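Local coordinates for protein putative adhesin (Komagataella phaffii, PDB 5FX8) that is a putative cell-wall adhesion protein that may take part in cell-cell interaction, represented here by its N-terminal domain, at residues W24-F29 and V107-L112; I7-E12 and Y138-D143. All blocks are in the same frame, centred on the assembly; numbering follows the deposited sequence.

Interaction 1. Residues W24-F29 and V107-L112; sequences WFVVSF and VVFFTL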
loop_
_atom_site.group_PDB
_atom_site.type_symbol
_atom_site.label_atom_id
_atom_site.label_comp_id
_atom_site.label_asym_id
_atom_site.label_seq_id
_atom_site.Cartn_x
_atom_site.Cartn_y
_atom_site.Cartn_z
ATOM N N TRP C 24 -23.921 24.495 -48.380
ATOM C CA TRP C 24 -24.287 25.332 -49.509
ATOM C C TRP C 24 -23.770 24.677 -50.782
ATOM O O TRP C 24 -22.585 24.341 -50.876
ATOM C CB TRP C 24 -23.686 26.732 -49.390
ATOM C CG TRP C 24 -24.219 27.599 -48.318
ATOM C CD1 TRP C 24 -23.627 27.879 -47.126
ATOM C CD2 TRP C 24 -25.433 28.356 -48.347
ATOM N NE1 TRP C 24 -24.408 28.736 -46.393
ATOM C CE2 TRP C 24 -25.521 29.049 -47.126
ATOM C CE3 TRP C 24 -26.467 28.496 -49.273
ATOM C CZ2 TRP C 24 -26.595 29.866 -46.817
ATOM C CZ3 TRP C 24 -27.532 29.301 -48.963
ATOM C CH2 TRP C 24 -27.591 29.975 -47.752
ATOM N N PHE C 25 -24.665 24.504 -51.757
ATOM C CA PHE C 25 -24.352 23.941 -53.061
ATOM C C PHE C 25 -24.276 25.054 -54.093
ATOM O O PHE C 25 -25.275 25.725 -54.362
ATOM C CB PHE C 25 -25.408 22.931 -53.474
ATOM C CG PHE C 25 -25.426 21.711 -52.629
ATOM C CD1 PHE C 25 -26.082 21.703 -51.412
ATOM C CD2 PHE C 25 -24.781 20.557 -53.050
ATOM C CE1 PHE C 25 -26.091 20.564 -50.637
ATOM C CE2 PHE C 25 -24.798 19.418 -52.270
ATOM C CZ PHE C 25 -25.455 19.421 -51.065
ATOM N N VAL C 26 -23.094 25.239 -54.666
ATOM C CA VAL C 26 -22.872 26.193 -55.744
ATOM C C VAL C 26 -23.479 25.612 -57.016
ATOM O O VAL C 26 -22.928 24.674 -57.593
ATOM C CB VAL C 26 -21.375 26.453 -55.916
ATOM C CG1 VAL C 26 -21.110 27.449 -57.002
ATOM C CG2 VAL C 26 -20.816 26.924 -54.628
ATOM N N VAL C 27 -24.613 26.146 -57.451
ATOM C CA VAL C 27 -25.254 25.722 -58.695
ATOM C C VAL C 27 -24.848 26.696 -59.795
ATOM O O VAL C 27 -25.331 27.826 -59.822
ATOM C CB VAL C 27 -26.777 25.668 -58.557
ATOM C CG1 VAL C 27 -27.385 25.243 -59.850
ATOM C CG2 VAL C 27 -27.161 24.713 -57.498
ATOM N N SER C 28 -24.001 26.258 -60.726
ATOM C CA SER C 28 -23.367 27.121 -61.721
ATOM C C SER C 28 -23.948 26.910 -63.114
ATOM O O SER C 28 -23.994 25.788 -63.614
ATOM C CB SER C 28 -21.867 26.868 -61.768
ATOM O OG SER C 28 -21.282 27.193 -60.532
ATOM N N PHE C 29 -24.339 27.999 -63.760
ATOM C CA PHE C 29 -24.894 27.957 -65.111
ATOM C C PHE C 29 -23.843 28.517 -66.054
ATOM O O PHE C 29 -23.598 29.718 -66.069
ATOM C CB PHE C 29 -26.205 28.739 -65.190
ATOM C CG PHE C 29 -27.289 28.175 -64.331
ATOM C CD1 PHE C 29 -27.425 28.572 -63.011
ATOM C CD2 PHE C 29 -28.147 27.216 -64.825
ATOM C CE1 PHE C 29 -28.402 28.046 -62.206
ATOM C CE2 PHE C 29 -29.139 26.694 -64.035
ATOM C CZ PHE C 29 -29.264 27.113 -62.716
ATOM N N VAL C 107 -20.351 32.635 -66.313
ATOM C CA VAL C 107 -20.932 31.669 -65.392
ATOM C C VAL C 107 -21.852 32.411 -64.423
ATOM O O VAL C 107 -21.410 33.315 -63.703
ATOM C CB VAL C 107 -19.860 30.879 -64.613
ATOM C CG1 VAL C 107 -20.544 29.847 -63.737
ATOM C CG2 VAL C 107 -18.843 30.220 -65.536
ATOM N N VAL C 108 -23.119 32.032 -64.391
ATOM C CA VAL C 108 -24.031 32.493 -63.356
ATOM C C VAL C 108 -24.171 31.375 -62.338
ATOM O O VAL C 108 -24.478 30.233 -62.693
ATOM C CB VAL C 108 -25.397 32.900 -63.941
ATOM C CG1 VAL C 108 -26.471 32.920 -62.854
ATOM C CG2 VAL C 108 -25.315 34.261 -64.599
ATOM N N PHE C 109 -23.922 31.686 -61.077
ATOM C CA PHE C 109 -24.100 30.702 -60.027
ATOM C C PHE C 109 -24.932 31.275 -58.895
ATOM O O PHE C 109 -24.972 32.485 -58.667
ATOM C CB PHE C 109 -22.759 30.185 -59.503
ATOM C CG PHE C 109 -22.026 31.139 -58.624
ATOM C CD1 PHE C 109 -22.298 31.206 -57.274
ATOM C CD2 PHE C 109 -21.008 31.915 -59.136
ATOM C CE1 PHE C 109 -21.624 32.063 -56.471
ATOM C CE2 PHE C 109 -20.319 32.769 -58.325
ATOM C CZ PHE C 109 -20.627 32.841 -56.991
ATOM N N PHE C 110 -25.617 30.386 -58.210
ATOM C CA PHE C 110 -26.284 30.685 -56.964
ATOM C C PHE C 110 -25.930 29.606 -55.952
ATOM O O PHE C 110 -25.603 28.478 -56.323
ATOM C CB PHE C 110 -27.785 30.735 -57.129
ATOM C CG PHE C 110 -28.261 31.779 -58.067
ATOM C CD1 PHE C 110 -28.477 33.075 -57.629
ATOM C CD2 PHE C 110 -28.540 31.467 -59.385
ATOM C CE1 PHE C 110 -28.962 34.047 -58.498
ATOM C CE2 PHE C 110 -29.016 32.430 -60.257
ATOM C CZ PHE C 110 -29.222 33.719 -59.815
ATOM N N THR C 111 -25.988 29.962 -54.667
ATOM C CA THR C 111 -25.755 29.013 -53.590
ATOM C C THR C 111 -27.104 28.589 -53.027
ATOM O O THR C 111 -27.878 29.416 -52.543
ATOM C CB THR C 111 -24.849 29.581 -52.490
ATOM O OG1 THR C 111 -25.485 30.687 -51.849
ATOM C CG2 THR C 111 -23.534 30.031 -53.045
ATOM N N LEU C 112 -27.374 27.298 -53.080
ATOM C CA LEU C 112 -28.627 26.743 -52.605
ATOM C C LEU C 112 -28.351 25.779 -51.461
ATOM O O LEU C 112 -27.240 25.277 -51.296
ATOM C CB LEU C 112 -29.369 26.020 -53.737
ATOM C CG LEU C 112 -29.537 26.837 -55.010
ATOM C CD1 LEU C 112 -30.261 26.060 -56.070
ATOM C CD2 LEU C 112 -30.321 28.052 -54.689
#
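An antiparallel strand pair, in a mixed sheet that includes strands of the first cohesin-like domain, joins F25-F29 to V107-L112; the two axes come within 4.3 Å and their N-to-C directions differ by 159°. Strand 101-114 also pairs with 312-319, from the far end of the chain. Backbone bonds run both ways in the hydrogen-bonded pairs F25-L112 and V27-F110, with F25 N to L112 O at 2.7 Å and F110 N to V27 O at 3.0 Å. V108 N to F29 O continues the pattern; the return bond, F29 N to V108 O, is modelled too short for its length to be trusted. In the non-hydrogen-bonded pairs, V26-T111 and S28-F109, the side chains lie on the other face of the sheet.

The face that carries F25, V27, F29, V108, F110 and L112 is buried and apolar. V27 CG2 leans on L112 CD1 at 3.7 Å, the two side chains crossing at a slant. Further along, F29 CE1 reaches F110 CD2, arriving at the edge of the F110 ring; F29 also packs edge-to-face on F92, and F110 on F56. On the opposite face, V26 CG1 lies 3.9 Å from F109 CD1. F109 CG sits between its backbone N and carbonyl carbon (chi1 75°), and its ring then leads away from the neighbouring strand. At the pair's end the six-membered part of the W24 indole, through CE3, comes 3.5 Å from T111 OG1, a hydroxyl hydrogen-bonded to R308 N; R308 and K113 also make cation-pi contacts with W24.

Two results follow separately: the N-H and C=O groups of F25, V27 and F29 are paired with those of L112, F110 and V108, and side-chain alternation sets the apolar face apart from the mixed one of V26, S28, F109 and T111.

Interaction 2. Residues I7-E12 and Y138-D143; sequences ITVVSE and YSPSVD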
loop_
_atom_site.group_PDB
_atom_site.type_symbol
_atom_site.label_atom_id
_atom_site.label_comp_id
_atom_site.label_asym_id
_atom_site.label_seq_id
_atom_site.Cartn_x
_atom_site.Cartn_y
_atom_site.Cartn_z
ATOM N N ILE C 7 -24.364 22.746 -66.599
ATOM C CA ILE C 7 -24.888 23.108 -65.288
ATOM C C ILE C 7 -24.209 22.200 -64.258
ATOM O O ILE C 7 -24.379 20.976 -64.292
ATOM C CB ILE C 7 -26.422 22.980 -65.211
ATOM C CG1 ILE C 7 -27.103 23.869 -66.249
ATOM C CG2 ILE C 7 -26.929 23.397 -63.863
ATOM C CD1 ILE C 7 -28.614 23.706 -66.309
ATOM N N THR C 8 -23.422 22.790 -63.360
ATOM C CA THR C 8 -22.641 22.021 -62.407
ATOM C C THR C 8 -23.105 22.305 -60.989
ATOM O O THR C 8 -23.663 23.362 -60.700
ATOM C CB THR C 8 -21.150 22.325 -62.537
ATOM O OG1 THR C 8 -20.894 23.691 -62.199
ATOM C CG2 THR C 8 -20.712 22.074 -63.951
ATOM N N VAL C 9 -22.895 21.333 -60.111
ATOM C CA VAL C 9 -23.231 21.457 -58.705
ATOM C C VAL C 9 -22.073 20.913 -57.893
ATOM O O VAL C 9 -21.649 19.773 -58.093
ATOM C CB VAL C 9 -24.513 20.708 -58.349
ATOM C CG1 VAL C 9 -24.788 20.919 -56.901
ATOM C CG2 VAL C 9 -25.652 21.202 -59.179
ATOM N N VAL C 10 -21.548 21.727 -56.995
ATOM C CA VAL C 10 -20.511 21.305 -56.070
ATOM C C VAL C 10 -20.852 21.882 -54.709
ATOM O O VAL C 10 -21.768 22.695 -54.563
ATOM C CB VAL C 10 -19.101 21.751 -56.492
ATOM C CG1 VAL C 10 -18.805 21.286 -57.883
ATOM C CG2 VAL C 10 -18.976 23.238 -56.403
ATOM N N SER C 11 -20.102 21.444 -53.710
ATOM C CA SER C 11 -20.258 21.926 -52.350
ATOM C C SER C 11 -19.412 23.175 -52.176
ATOM O O SER C 11 -18.240 23.184 -52.552
ATOM C CB SER C 11 -19.828 20.854 -51.351
ATOM O OG SER C 11 -19.708 21.387 -50.051
ATOM N N GLU C 12 -20.008 24.227 -51.618
ATOM C CA GLU C 12 -19.222 25.417 -51.317
ATOM C C GLU C 12 -18.139 25.107 -50.290
ATOM O O GLU C 12 -17.054 25.697 -50.329
ATOM C CB GLU C 12 -20.140 26.548 -50.844
ATOM C CG GLU C 12 -19.437 27.844 -50.505
ATOM C CD GLU C 12 -20.352 29.089 -50.500
ATOM O OE1 GLU C 12 -21.420 29.102 -49.853
ATOM O OE2 GLU C 12 -19.985 30.072 -51.167
ATOM N N TYR C 138 -29.763 18.394 -67.828
ATOM C CA TYR C 138 -28.449 18.356 -67.209
ATOM C C TYR C 138 -28.559 17.664 -65.859
ATOM O O TYR C 138 -29.413 18.020 -65.044
ATOM C CB TYR C 138 -27.890 19.759 -67.033
ATOM C CG TYR C 138 -27.587 20.488 -68.292
ATOM C CD1 TYR C 138 -28.554 21.245 -68.926
ATOM C CD2 TYR C 138 -26.320 20.452 -68.837
ATOM C CE1 TYR C 138 -28.267 21.933 -70.074
ATOM C CE2 TYR C 138 -26.023 21.134 -69.974
ATOM C CZ TYR C 138 -26.992 21.872 -70.589
ATOM O OH TYR C 138 -26.687 22.553 -71.738
ATOM N N SER C 139 -27.685 16.694 -65.614
ATOM C CA SER C 139 -27.754 15.867 -64.409
ATOM C C SER C 139 -26.408 15.754 -63.714
ATOM O O SER C 139 -25.833 14.664 -63.639
ATOM C CB SER C 139 -28.278 14.478 -64.745
ATOM O OG SER C 139 -29.615 14.580 -65.137
ATOM N N PRO C 140 -25.899 16.849 -63.154
ATOM C CA PRO C 140 -24.698 16.752 -62.322
ATOM C C PRO C 140 -24.943 15.891 -61.099
ATOM O O PRO C 140 -26.069 15.722 -60.626
ATOM C CB PRO C 140 -24.425 18.199 -61.922
ATOM C CG PRO C 140 -25.759 18.835 -61.975
ATOM C CD PRO C 140 -26.452 18.213 -63.144
ATOM N N SER C 141 -23.850 15.366 -60.562
ATOM C CA SER C 141 -23.924 14.406 -59.477
ATOM C C SER C 141 -23.070 14.847 -58.299
ATOM O O SER C 141 -21.994 15.414 -58.479
ATOM C CB SER C 141 -23.486 13.038 -59.956
ATOM O OG SER C 141 -24.299 12.053 -59.365
ATOM N N VAL C 142 -23.557 14.561 -57.096
ATOM C CA VAL C 142 -22.866 14.877 -55.852
ATOM C C VAL C 142 -23.006 13.708 -54.876
ATOM O O VAL C 142 -24.076 13.104 -54.763
ATOM C CB VAL C 142 -23.424 16.186 -55.260
ATOM C CG1 VAL C 142 -23.284 16.210 -53.762
ATOM C CG2 VAL C 142 -22.701 17.358 -55.871
ATOM N N ASP C 143 -21.930 13.400 -54.156
ATOM C CA ASP C 143 -21.933 12.341 -53.148
ATOM C C ASP C 143 -22.286 12.908 -51.774
ATOM O O ASP C 143 -21.534 13.718 -51.224
ATOM C CB ASP C 143 -20.568 11.660 -53.099
ATOM C CG ASP C 143 -20.606 10.317 -52.395
ATOM O OD1 ASP C 143 -21.651 9.638 -52.454
ATOM O OD2 ASP C 143 -19.578 9.930 -51.808
#
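Strand 7-11 and the chain from Y138 to V142 run in the same direction, CA to CA 6.2 Å apart at I7 and Y138 and 5.7 Å at T8 and P140, with no backbone hydrogen bond between them. The contact is made by side chains, packing on one another and on the carbonyl oxygens of I7 and V9: I7 and V9 face Y138, P140 and V142, while T8 and S141 point away.

I7 meets Y138 at about a right angle. Its CG1 stands over one face of the phenol ring, 4.2 Å from the ring centroid and 20° off the ring normal, a CH-pi contact displaced toward the rim; CD1 then drops to 3.6 Å from Y138 CD1. Placing CG1 beside the backbone N (chi1 -59°), with CD1 extended beyond it, lays the longer branch of I7 across the ring.

Such packing joins the larger mixed sheet to a three-stranded one. Strand 4-11 pairs with 25-31 in the first, and 137-144 lies between 18-19 and 126-132 in the second. I7 and V9 also touch F131 and F129 of the second sheet, as well as F29 and F25 of their own.

P140 fills the middle of the contact. Its CG lies 3.4 Å from the carbonyl oxygen I7 O and 3.7 Å from V9 CG2, the V9 branch set beside the backbone N and directed at the proline ring. Beyond it V142 takes over: its CG2 is 3.4 Å from V9 O and 4.3 Å from V9 CG1, and the same side chain reaches F25 and A19.

Overall arrangement
Along the chain the order is 7-12, 24-29, 107-112, 138-143, so interaction 1 is nested within the loop that interaction 2 closes; their centres lie 9 Å apart. Both reach one sheet, in which strand 25-31 has 4-11 on one side and 101-114 on the other. Backbone contacts tie the two directly, W24 O to E12 N at 2.7 Å and V26 N to V10 O at 2.9 Å, both probable hydrogen bonds, while F29 CD2 packs on I7 CG1. Interaction 1 thus builds the sheet laterally, and interaction 2 packs strand 4-11 against 137-144, bringing the edge of that sheet beside the three-stranded sheet in which 126-132 is a neighbour.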